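Local atomic coordinates of periplasmic binding protein (Veillonella parvula, PDB entry 4N01), a protein that is a periplasmic solute-binding protein that probably captures a ligand outside the inner membrane and hands it to an import system. Residues A[220-226]-A[249-255]; A[266-272]-A[305-311]; A[63-69]-A[123-129]. All blocks are in the same frame, centred on the assembly; numbering follows the deposited sequence. Where two conformers were deposited one is given.

The chain folds into two alpha/beta lobes. Contact 3 (63-69 with 123-129) joins two neighbouring inner strands of the five-stranded parallel sheet of the N-terminal lobe, whereas contacts 1 (220-226 with 249-255) and 2 (266-272 with 305-311) belong to the C-terminal lobe. The centre of contact 3 is about 33 Å from that of contact 1 and about 34 Å from that of contact 2. Contacts 1 and 2 have centres 15 Å apart and touch where W251 packs on L311. Both of these side chains come within about 4 Å of a bound sodium ion; the side chains of F222 and Y272 come within about 4 and 5 Å of bound glycerol, probably a crystallisation additive, though such molecules often mark pockets.

Contact 1: residues A[220-226]-A[249-255]; sequences QPFTAFE and KTWAKGS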
loop_
_atom_site.group_PDB
_atom_site.type_symbol
_atom_site.label_atom_id
_atom_site.label_comp_id
_atom_site.label_asym_id
_atom_site.label_seq_id
_atom_site.Cartn_x
_atom_site.Cartn_y
_atom_site.Cartn_z
ATOM N N GLN A 220 -19.491 -12.883 4.785
ATOM C CA GLN A 220 -19.343 -11.531 5.318
ATOM C C GLN A 220 -18.390 -10.728 4.440
ATOM O O GLN A 220 -17.532 -11.302 3.772
ATOM C CB GLN A 220 -18.759 -11.585 6.731
ATOM C CG GLN A 220 -19.708 -12.051 7.814
ATOM C CD GLN A 220 -19.065 -11.975 9.184
ATOM O OE1 GLN A 220 -19.412 -11.121 9.999
ATOM N NE2 GLN A 220 -18.108 -12.861 9.435
ATOM N N PRO A 221 -18.528 -9.394 4.440
ATOM C CA PRO A 221 -17.543 -8.615 3.677
ATOM C C PRO A 221 -16.208 -8.502 4.418
ATOM O O PRO A 221 -16.184 -8.479 5.654
ATOM C CB PRO A 221 -18.210 -7.239 3.555
ATOM C CG PRO A 221 -19.043 -7.131 4.772
ATOM C CD PRO A 221 -19.545 -8.531 5.073
ATOM N N PHE A 222 -15.115 -8.460 3.661
ATOM C CA PHE A 222 -13.783 -8.212 4.198
ATOM C C PHE A 222 -13.483 -6.762 3.886
ATOM O O PHE A 222 -13.605 -6.329 2.730
ATOM C CB PHE A 222 -12.788 -9.134 3.491
ATOM C CG PHE A 222 -11.438 -9.219 4.152
ATOM C CD1 PHE A 222 -11.271 -9.917 5.341
ATOM C CD2 PHE A 222 -10.326 -8.635 3.557
ATOM C CE1 PHE A 222 -10.017 -10.016 5.940
ATOM C CE2 PHE A 222 -9.069 -8.722 4.150
ATOM C CZ PHE A 222 -8.915 -9.413 5.343
ATOM N N THR A 223 -13.093 -6.000 4.903
ATOM C CA THR A 223 -13.044 -4.551 4.764
ATOM C C THR A 223 -11.919 -3.902 5.576
ATOM O O THR A 223 -11.242 -4.566 6.361
ATOM C CB THR A 223 -14.393 -3.950 5.168
ATOM O OG1 THR A 223 -14.416 -2.549 4.870
ATOM C CG2 THR A 223 -14.638 -4.155 6.655
ATOM N N ALA A 224 -11.702 -2.604 5.369
ATOM C CA ALA A 224 -10.654 -1.898 6.101
ATOM C C ALA A 224 -11.244 -1.185 7.317
ATOM O O ALA A 224 -12.345 -0.616 7.251
ATOM C CB ALA A 224 -9.937 -0.903 5.185
ATOM N N PHE A 225 -10.519 -1.214 8.430
ATOM C CA PHE A 225 -11.001 -0.581 9.662
ATOM C C PHE A 225 -10.154 0.623 10.047
ATOM O O PHE A 225 -10.579 1.768 9.882
ATOM C CB PHE A 225 -11.089 -1.602 10.820
ATOM C CG PHE A 225 -12.225 -2.596 10.664
ATOM C CD1 PHE A 225 -13.430 -2.416 11.341
ATOM C CD2 PHE A 225 -12.089 -3.707 9.838
ATOM C CE1 PHE A 225 -14.484 -3.341 11.205
ATOM C CE2 PHE A 225 -13.135 -4.623 9.691
ATOM C CZ PHE A 225 -14.334 -4.433 10.369
ATOM N N GLU A 226 -8.959 0.367 10.559
ATOM C CA GLU A 226 -8.103 1.457 11.023
ATOM C C GLU A 226 -6.791 1.468 10.256
ATOM O O GLU A 226 -6.472 0.518 9.546
ATOM C CB GLU A 226 -7.822 1.330 12.534
ATOM C CG GLU A 226 -9.082 1.328 13.426
ATOM C CD GLU A 226 -9.942 2.588 13.314
ATOM O OE1 GLU A 226 -9.478 3.607 12.748
ATOM O OE2 GLU A 226 -11.098 2.571 13.810
ATOM N N LYS A 249 -7.566 -2.911 13.683
ATOM C CA LYS A 249 -6.968 -3.755 12.648
ATOM C C LYS A 249 -7.001 -3.032 11.320
ATOM O O LYS A 249 -7.909 -2.241 11.071
ATOM C CB LYS A 249 -7.763 -5.055 12.514
ATOM C CG LYS A 249 -7.739 -5.921 13.758
ATOM C CD LYS A 249 -8.604 -7.155 13.583
ATOM C CE LYS A 249 -8.460 -8.064 14.788
ATOM N NZ LYS A 249 -7.028 -8.148 15.187
ATOM N N THR A 250 -6.024 -3.303 10.459
ATOM C CA THR A 250 -6.065 -2.722 9.127
ATOM C C THR A 250 -7.211 -3.337 8.324
ATOM O O THR A 250 -7.972 -2.617 7.686
ATOM C CB THR A 250 -4.749 -2.928 8.366
ATOM O OG1 THR A 250 -4.348 -4.297 8.470
ATOM C CG2 THR A 250 -3.652 -2.045 8.937
ATOM N N TRP A 251 -7.315 -4.669 8.358
ATOM C CA TRP A 251 -8.301 -5.418 7.564
ATOM C C TRP A 251 -8.882 -6.576 8.366
ATOM O O TRP A 251 -8.154 -7.258 9.076
ATOM C CB TRP A 251 -7.650 -6.008 6.300
ATOM C CG TRP A 251 -7.054 -4.976 5.376
ATOM C CD1 TRP A 251 -5.775 -4.487 5.403
ATOM C CD2 TRP A 251 -7.722 -4.297 4.296
ATOM N NE1 TRP A 251 -5.607 -3.549 4.404
ATOM C CE2 TRP A 251 -6.787 -3.417 3.711
ATOM C CE3 TRP A 251 -9.014 -4.364 3.755
ATOM C CZ2 TRP A 251 -7.105 -2.601 2.616
ATOM C CZ3 TRP A 251 -9.329 -3.553 2.675
ATOM C CH2 TRP A 251 -8.373 -2.685 2.113
ATOM N N ALA A 252 -10.182 -6.817 8.223
ATOM C CA ALA A 252 -10.823 -7.945 8.892
ATOM C C ALA A 252 -12.207 -8.117 8.325
ATOM O O ALA A 252 -12.678 -7.288 7.556
ATOM C CB ALA A 252 -10.918 -7.705 10.396
ATOM N N LYS A 253 -12.869 -9.187 8.734
ATOM C CA LYS A 253 -14.249 -9.398 8.340
ATOM C C LYS A 253 -15.161 -8.419 9.066
ATOM O O LYS A 253 -14.974 -8.154 10.248
ATOM C CB LYS A 253 -14.676 -10.834 8.653
ATOM C CG LYS A 253 -14.317 -11.847 7.574
ATOM C CD LYS A 253 -15.331 -12.994 7.544
ATOM C CE LYS A 253 -15.088 -13.940 6.370
ATOM N NZ LYS A 253 -13.791 -14.653 6.505
ATOM N N GLY A 254 -16.140 -7.878 8.348
ATOM C CA GLY A 254 -17.159 -7.029 8.949
ATOM C C GLY A 254 -18.502 -7.740 8.852
ATOM O O GLY A 254 -18.579 -8.864 8.350
ATOM N N SER A 255 -19.551 -7.084 9.344
ATOM C CA SER A 255 -20.915 -7.571 9.190
ATOM C C SER A 255 -21.673 -6.620 8.278
ATOM O O SER A 255 -21.492 -5.402 8.364
ATOM C CB SER A 255 -21.613 -7.648 10.548
ATOM O OG SER A 255 -21.114 -8.731 11.315
HETATM O O HOH W 1 -6.931 -0.101 6.962
#
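A224 and W251 pack together on one face of a small three-stranded antiparallel sheet, in which strand 221-224 runs between strands 216-217 and 251-253. The methyl CB of A224 sits over the indole, 3.8 Å from the centroid of the six-membered ring of W251 and 13° off its normal, a CH-pi contact for which a small residue is well suited. W251 reaches across because its CG lies anti to its own carbonyl carbon (chi1 -60°), and L311 and I314 of helix 311-314 also touch the indole. F222 shares this face and crosses W251 at about a right angle, with its CE2 3.7 Å from W251 CB, while the backbone N of A252 lies over one face of the phenyl ring. Without the phenyl ring of F222, as with an alanine here, W251 CB and the A252 backbone would probably lose their aromatic neighbour, leaving a gap beside the indole. The other face of the sheet carries T223, whose OG1 bonds to I213 O, and A252. Just beyond the strand, F225 presents its edge to A252 O, with CE2 3.4 Å away in the plane of the ring, and touches A252 CB as well. G254 N gives a nearly straight bond of 2.8 Å to P221 O at 176°; glycine fits here, since a CB would press on T223 CG2. At the other end, where E226 N bonds to K249 O, one water donates to both E226 O at 2.7 Å and T250 O at 2.8 Å.

Contact 2: residues A[266-272]-A[305-311]; sequences YIIIADY and HFIRVKL
Y266 lays its ring on that of H305 in an offset stack, with centroids 4.2 Å apart and planes at 13°, while its CD1 also meets I307 CD1 at 3.5 Å. Flat, partly polar rings suit this margin of the sheet. From here the two strands run parallel. I267 and F306 lie side by side and point the same way, and I269 shares that face, setting its CD1 against the same phenyl ring. The alternate residue I268 points to the other face, where its CG2 packs 3.6 Å from V309 CG1; such branched side chains fill the layer between sheet and helices. The backbone of I269 uses both its polar atoms across the pair: its N bonds to I307 O at 2.7 Å, and its O receives V309 N. At D271 the character turns polar. With CG anti to the backbone N (chi1 -177°), its carboxylate forms a salt bridge, OD1 to R308 NE at 3.0 Å; NE approaches from above the carboxylate plane, and the two flat groups are turned 57° apart. D271 OD2 accepts from G273 N. The folded chain of K310 brings NZ to D271 O at 2.8 Å, giving that carbonyl a charged donor. Y272 OH touches L311 CD2 while bonding to D215. Strands 266-270 and 306-309, adjacent, parallel and connected through helices 280-290 and 299-303, form a beta-alpha-beta crossover of the C-terminal lobe.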
loop_
_atom_site.group_PDB
_atom_site.type_symbol
_atom_site.label_atom_id
_atom_site.label_comp_id
_atom_site.label_asym_id
_atom_site.label_seq_id
_atom_site.Cartn_x
_atom_site.Cartn_y
_atom_site.Cartn_z
ATOM N N TYR A 266 -20.605 6.082 -0.645
ATOM C CA TYR A 266 -19.856 5.437 -1.736
ATOM C C TYR A 266 -19.328 4.097 -1.275
ATOM O O TYR A 266 -18.995 3.925 -0.105
ATOM C CB TYR A 266 -18.682 6.319 -2.220
ATOM C CG TYR A 266 -19.159 7.584 -2.876
ATOM C CD1 TYR A 266 -19.234 7.692 -4.258
ATOM C CD2 TYR A 266 -19.586 8.656 -2.111
ATOM C CE1 TYR A 266 -19.711 8.845 -4.864
ATOM C CE2 TYR A 266 -20.072 9.807 -2.697
ATOM C CZ TYR A 266 -20.135 9.895 -4.073
ATOM O OH TYR A 266 -20.627 11.037 -4.644
ATOM N N ILE A 267 -19.261 3.144 -2.193
ATOM C CA ILE A 267 -18.598 1.880 -1.921
ATOM C C ILE A 267 -17.371 1.757 -2.822
ATOM O O ILE A 267 -17.472 1.778 -4.053
ATOM C CB ILE A 267 -19.546 0.670 -2.146
ATOM C CG1 ILE A 267 -20.644 0.653 -1.075
ATOM C CG2 ILE A 267 -18.751 -0.635 -2.100
ATOM C CD1 ILE A 267 -21.818 -0.251 -1.428
ATOM N N ILE A 268 -16.199 1.656 -2.205
ATOM C CA ILE A 268 -14.958 1.580 -2.949
ATOM C C ILE A 268 -14.569 0.117 -3.031
ATOM O O ILE A 268 -14.427 -0.555 -2.011
ATOM C CB ILE A 268 -13.844 2.381 -2.231
ATOM C CG1 ILE A 268 -14.207 3.872 -2.187
ATOM C CG2 ILE A 268 -12.505 2.184 -2.924
ATOM C CD1 ILE A 268 -13.360 4.691 -1.173
ATOM N N ILE A 269 -14.382 -0.373 -4.248
ATOM C CA ILE A 269 -14.237 -1.798 -4.486
ATOM C C ILE A 269 -12.845 -2.102 -5.020
ATOM O O ILE A 269 -12.424 -1.536 -6.035
ATOM C CB ILE A 269 -15.262 -2.265 -5.542
ATOM C CG1 ILE A 269 -16.693 -2.143 -4.983
ATOM C CG2 ILE A 269 -14.944 -3.689 -6.024
ATOM C CD1 ILE A 269 -17.771 -2.460 -6.019
ATOM N N ALA A 270 -12.134 -3.004 -4.353
ATOM C CA ALA A 270 -10.813 -3.412 -4.825
ATOM C C ALA A 270 -10.937 -4.378 -6.005
ATOM O O ALA A 270 -11.598 -5.415 -5.915
ATOM C CB ALA A 270 -10.002 -4.048 -3.691
ATOM N N ASP A 271 -10.292 -4.037 -7.111
ATOM C CA ASP A 271 -10.318 -4.867 -8.315
ATOM C C ASP A 271 -9.052 -5.737 -8.378
ATOM O O ASP A 271 -7.934 -5.217 -8.455
ATOM C CB ASP A 271 -10.442 -3.955 -9.549
ATOM C CG ASP A 271 -10.543 -4.723 -10.859
ATOM O OD1 ASP A 271 -11.428 -4.394 -11.681
ATOM O OD2 ASP A 271 -9.739 -5.648 -11.097
ATOM N N TYR A 272 -9.230 -7.058 -8.351
ATOM C CA TYR A 272 -8.095 -7.993 -8.353
ATOM C C TYR A 272 -7.808 -8.614 -9.726
ATOM O O TYR A 272 -7.364 -9.758 -9.810
ATOM C CB TYR A 272 -8.311 -9.100 -7.299
ATOM C CG TYR A 272 -8.046 -8.649 -5.871
ATOM C CD1 TYR A 272 -6.769 -8.730 -5.327
ATOM C CD2 TYR A 272 -9.063 -8.131 -5.078
ATOM C CE1 TYR A 272 -6.512 -8.316 -4.025
ATOM C CE2 TYR A 272 -8.815 -7.715 -3.771
ATOM C CZ TYR A 272 -7.536 -7.810 -3.254
ATOM O OH TYR A 272 -7.275 -7.403 -1.960
ATOM N N HIS A 305 -23.202 4.415 -6.523
ATOM C CA HIS A 305 -21.914 5.026 -6.193
ATOM C C HIS A 305 -20.845 3.966 -5.925
ATOM O O HIS A 305 -20.437 3.754 -4.777
ATOM C CB HIS A 305 -22.064 5.920 -4.966
ATOM C CG HIS A 305 -22.795 7.196 -5.223
ATOM N ND1 HIS A 305 -22.904 7.767 -6.484
ATOM C CD2 HIS A 305 -23.450 8.041 -4.390
ATOM C CE1 HIS A 305 -23.595 8.880 -6.409
ATOM N NE2 HIS A 305 -23.941 9.075 -5.140
ATOM N N PHE A 306 -20.401 3.299 -6.986
ATOM C CA PHE A 306 -19.345 2.291 -6.893
ATOM C C PHE A 306 -18.056 2.833 -7.491
ATOM O O PHE A 306 -18.044 3.301 -8.632
ATOM C CB PHE A 306 -19.759 1.025 -7.655
ATOM C CG PHE A 306 -21.021 0.390 -7.132
ATOM C CD1 PHE A 306 -21.027 -0.261 -5.901
ATOM C CD2 PHE A 306 -22.204 0.453 -7.861
ATOM C CE1 PHE A 306 -22.200 -0.846 -5.409
ATOM C CE2 PHE A 306 -23.382 -0.130 -7.374
ATOM C CZ PHE A 306 -23.378 -0.777 -6.148
ATOM N N ILE A 307 -16.968 2.741 -6.731
ATOM C CA ILE A 307 -15.689 3.319 -7.130
ATOM C C ILE A 307 -14.594 2.256 -7.152
ATOM O O ILE A 307 -14.413 1.507 -6.194
ATOM C CB ILE A 307 -15.293 4.435 -6.166
ATOM C CG1 ILE A 307 -16.302 5.576 -6.284
ATOM C CG2 ILE A 307 -13.893 4.956 -6.468
ATOM C CD1 ILE A 307 -16.028 6.680 -5.358
ATOM N N ARG A 308 -13.875 2.188 -8.262
ATOM C CA ARG A 308 -12.875 1.138 -8.478
ATOM C C ARG A 308 -11.504 1.576 -7.999
ATOM O O ARG A 308 -11.063 2.680 -8.323
ATOM C CB ARG A 308 -12.803 0.837 -9.972
ATOM C CG ARG A 308 -11.846 -0.278 -10.363
ATOM C CD ARG A 308 -11.813 -0.400 -11.867
ATOM N NE ARG A 308 -11.005 -1.531 -12.320
ATOM C CZ ARG A 308 -9.686 -1.491 -12.448
ATOM N NH1 ARG A 308 -9.037 -0.376 -12.140
ATOM N NH2 ARG A 308 -9.018 -2.556 -12.878
ATOM N N VAL A 309 -10.818 0.727 -7.236
ATOM C CA VAL A 309 -9.407 0.983 -6.924
ATOM C C VAL A 309 -8.606 -0.293 -7.048
ATOM O O VAL A 309 -9.167 -1.390 -7.036
ATOM C CB VAL A 309 -9.198 1.503 -5.477
ATOM C CG1 VAL A 309 -9.900 2.840 -5.263
ATOM C CG2 VAL A 309 -9.659 0.454 -4.443
ATOM N N LYS A 310 -7.292 -0.146 -7.170
ATOM C CA LYS A 310 -6.381 -1.258 -6.950
ATOM C C LYS A 310 -5.919 -1.167 -5.510
ATOM O O LYS A 310 -5.793 -0.069 -4.963
ATOM C CB LYS A 310 -5.168 -1.160 -7.869
ATOM C CG LYS A 310 -5.525 -1.154 -9.350
ATOM C CD LYS A 310 -6.187 -2.459 -9.755
ATOM C CE LYS A 310 -5.169 -3.591 -9.756
ATOM N NZ LYS A 310 -5.788 -4.905 -10.151
ATOM N N LEU A 311 -5.658 -2.316 -4.897
ATOM C CA LEU A 311 -5.200 -2.346 -3.507
ATOM C C LEU A 311 -3.898 -1.551 -3.343
ATOM O O LEU A 311 -3.676 -0.930 -2.303
ATOM C CB LEU A 311 -4.998 -3.795 -3.068
ATOM C CG LEU A 311 -4.733 -4.042 -1.586
ATOM C CD1 LEU A 311 -5.961 -3.678 -0.772
ATOM C CD2 LEU A 311 -4.327 -5.496 -1.359
HETATM O O HOH W 2 -6.378 -4.785 -6.190
#

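Contact 3: residues A[63-69]-A[123-129]; sequences PTHAVSM and VKPDFAT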
loop_
_atom_site.group_PDB
_atom_site.type_symbol
_atom_site.label_atom_id
_atom_site.label_comp_id
_atom_site.label_asym_id
_atom_site.label_seq_id
_atom_site.Cartn_x
_atom_site.Cartn_y
_atom_site.Cartn_z
ATOM N N PRO A 63 23.370 -0.116 -0.053
ATOM C CA PRO A 63 23.359 -1.545 -0.401
ATOM C C PRO A 63 23.490 -1.707 -1.912
ATOM O O PRO A 63 23.013 -0.846 -2.653
ATOM C CB PRO A 63 21.966 -1.998 0.045
ATOM C CG PRO A 63 21.624 -1.064 1.185
ATOM C CD PRO A 63 22.205 0.269 0.765
ATOM N N THR A 64 24.136 -2.777 -2.372
ATOM C CA THR A 64 24.372 -2.943 -3.799
ATOM C C THR A 64 23.659 -4.167 -4.350
ATOM O O THR A 64 23.583 -4.348 -5.568
ATOM C CB THR A 64 25.862 -3.087 -4.092
ATOM O OG1 THR A 64 26.339 -4.306 -3.510
ATOM C CG2 THR A 64 26.622 -1.911 -3.516
ATOM N N HIS A 65 23.172 -5.016 -3.449
ATOM C CA HIS A 65 22.442 -6.225 -3.824
ATOM C C HIS A 65 21.129 -6.341 -3.046
ATOM O O HIS A 65 20.918 -7.302 -2.295
ATOM C CB HIS A 65 23.298 -7.465 -3.581
ATOM C CG HIS A 65 24.416 -7.626 -4.560
ATOM N ND1 HIS A 65 25.474 -6.733 -4.644
ATOM C CD2 HIS A 65 24.646 -8.556 -5.512
ATOM C CE1 HIS A 65 26.298 -7.118 -5.594
ATOM N NE2 HIS A 65 25.820 -8.226 -6.144
ATOM N N ALA A 66 20.244 -5.368 -3.236
ATOM C CA ALA A 66 19.010 -5.298 -2.460
ATOM C C ALA A 66 17.930 -6.191 -3.063
ATOM O O ALA A 66 17.819 -6.294 -4.289
ATOM C CB ALA A 66 18.521 -3.870 -2.401
ATOM N N VAL A 67 17.157 -6.847 -2.201
ATOM C CA VAL A 67 16.058 -7.691 -2.646
ATOM C C VAL A 67 14.756 -7.160 -2.077
ATOM O O VAL A 67 14.640 -6.930 -0.868
ATOM C CB VAL A 67 16.230 -9.163 -2.207
ATOM C CG1 VAL A 67 14.948 -9.956 -2.476
ATOM C CG2 VAL A 67 17.432 -9.808 -2.934
ATOM N N SER A 68 13.775 -6.958 -2.948
ATOM C CA SER A 68 12.461 -6.548 -2.489
ATOM C C SER A 68 11.507 -7.741 -2.539
ATOM O O SER A 68 11.326 -8.354 -3.590
ATOM C CB SER A 68 11.919 -5.407 -3.343
ATOM O OG SER A 68 10.574 -5.140 -2.982
HETATM N N MSE A 69 10.908 -8.067 -1.397
HETATM C CA MSE A 69 10.037 -9.236 -1.284
HETATM C C MSE A 69 8.565 -8.919 -1.555
HETATM O O MSE A 69 7.725 -9.816 -1.515
HETATM C CB MSE A 69 10.157 -9.844 0.123
HETATM C CG MSE A 69 11.552 -10.302 0.501
HETATM SE SE MSE A 69 12.101 -11.963 -0.366
HETATM C CE MSE A 69 11.248 -13.232 0.868
ATOM N N VAL A 123 21.532 -14.740 -5.088
ATOM C CA VAL A 123 21.877 -13.439 -5.665
ATOM C C VAL A 123 22.750 -12.605 -4.733
ATOM O O VAL A 123 22.944 -11.407 -4.963
ATOM C CB VAL A 123 20.637 -12.619 -6.082
ATOM C CG1 VAL A 123 19.894 -13.322 -7.212
ATOM C CG2 VAL A 123 19.718 -12.378 -4.890
ATOM N N LYS A 124 23.277 -13.260 -3.702
ATOM C CA LYS A 124 24.151 -12.628 -2.712
ATOM C C LYS A 124 23.567 -11.337 -2.143
ATOM O O LYS A 124 24.217 -10.288 -2.221
ATOM C CB LYS A 124 25.527 -12.328 -3.320
ATOM C CG LYS A 124 26.084 -13.441 -4.187
ATOM C CD LYS A 124 27.407 -13.021 -4.815
ATOM C CE LYS A 124 27.950 -14.084 -5.759
ATOM N NZ LYS A 124 29.146 -13.593 -6.509
ATOM N N PRO A 125 22.357 -11.406 -1.558
ATOM C CA PRO A 125 21.695 -10.184 -1.082
ATOM C C PRO A 125 22.422 -9.579 0.111
ATOM O O PRO A 125 23.046 -10.312 0.886
ATOM C CB PRO A 125 20.324 -10.689 -0.632
ATOM C CG PRO A 125 20.576 -12.110 -0.222
ATOM C CD PRO A 125 21.602 -12.619 -1.189
ATOM N N ASP A 126 22.336 -8.260 0.263
ATOM C CA ASP A 126 22.916 -7.599 1.426
ATOM C C ASP A 126 21.868 -6.753 2.140
ATOM O O ASP A 126 22.107 -6.237 3.235
ATOM C CB ASP A 126 24.156 -6.769 1.046
ATOM C CG ASP A 126 23.874 -5.703 -0.018
ATOM O OD1 ASP A 126 22.731 -5.608 -0.522
ATOM O OD2 ASP A 126 24.825 -4.965 -0.372
ATOM N N PHE A 127 20.692 -6.653 1.526
ATOM C CA PHE A 127 19.599 -5.842 2.055
ATOM C C PHE A 127 18.292 -6.440 1.559
ATOM O O PHE A 127 18.200 -6.844 0.398
ATOM C CB PHE A 127 19.743 -4.405 1.544
ATOM C CG PHE A 127 18.623 -3.476 1.950
ATOM C CD1 PHE A 127 18.737 -2.689 3.084
ATOM C CD2 PHE A 127 17.475 -3.363 1.172
ATOM C CE1 PHE A 127 17.716 -1.812 3.451
ATOM C CE2 PHE A 127 16.445 -2.483 1.531
ATOM C CZ PHE A 127 16.574 -1.708 2.672
ATOM N N ALA A 128 17.286 -6.507 2.429
ATOM C CA ALA A 128 15.984 -7.031 2.017
ATOM C C ALA A 128 14.901 -6.161 2.605
ATOM O O ALA A 128 15.052 -5.673 3.723
ATOM C CB ALA A 128 15.811 -8.467 2.477
ATOM N N THR A 129 13.819 -5.960 1.855
ATOM C CA THR A 129 12.692 -5.169 2.347
ATOM C C THR A 129 11.393 -5.763 1.818
ATOM O O THR A 129 11.409 -6.512 0.840
ATOM C CB THR A 129 12.804 -3.693 1.908
ATOM O OG1 THR A 129 11.718 -2.937 2.474
ATOM C CG2 THR A 129 12.756 -3.585 0.386
HETATM O O HOH W 3 26.996 -6.527 -1.177
#
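D126 OD2 is gripped by T64 N at 3.0 Å through its syn lone pair and by a water at 2.8 Å, while OD1 of the same carboxylate accepts H65 N at 3.0 Å from above its plane. This clamp lies just before two neighbouring parallel strands, 66-68 and 127-129, of the five-stranded sheet in the N-terminal lobe. Aspartate fits because its short chain, with CG between the backbone N and the carbonyl carbon (chi1 58°), brings both oxygens to consecutive amides; in return, D126 N donates to H65 O. The imidazole of H65 points an edge at V123 O, and its ND1 is hydrogen-bonded to T64 OG1, which holds the ring's rotation. P63, in the loop before the strand, packs on F127, CB to CB at 3.6 Å. From A66 onward, side chains alternate between the faces of the sheet. A66 adds its methyl against F127 CD2 and F179 meets the phenyl ring edge-to-face, so P63, A66 and F179 surround that ring with apolar groups. S68 and T129 share this face, but their hydroxyls bond elsewhere, to T73 and to W153 O. V67 projects to the opposite face, where F120 of helix 117-121 also packs. The backbone of V67 bonds both ways, N to F127 O at 2.8 Å and O to T129 N. V67 CG2 lies alongside P125, 3.8 Å from P125 CB, and crosses V123 at about a right angle, 4.0 Å from V123 CG2.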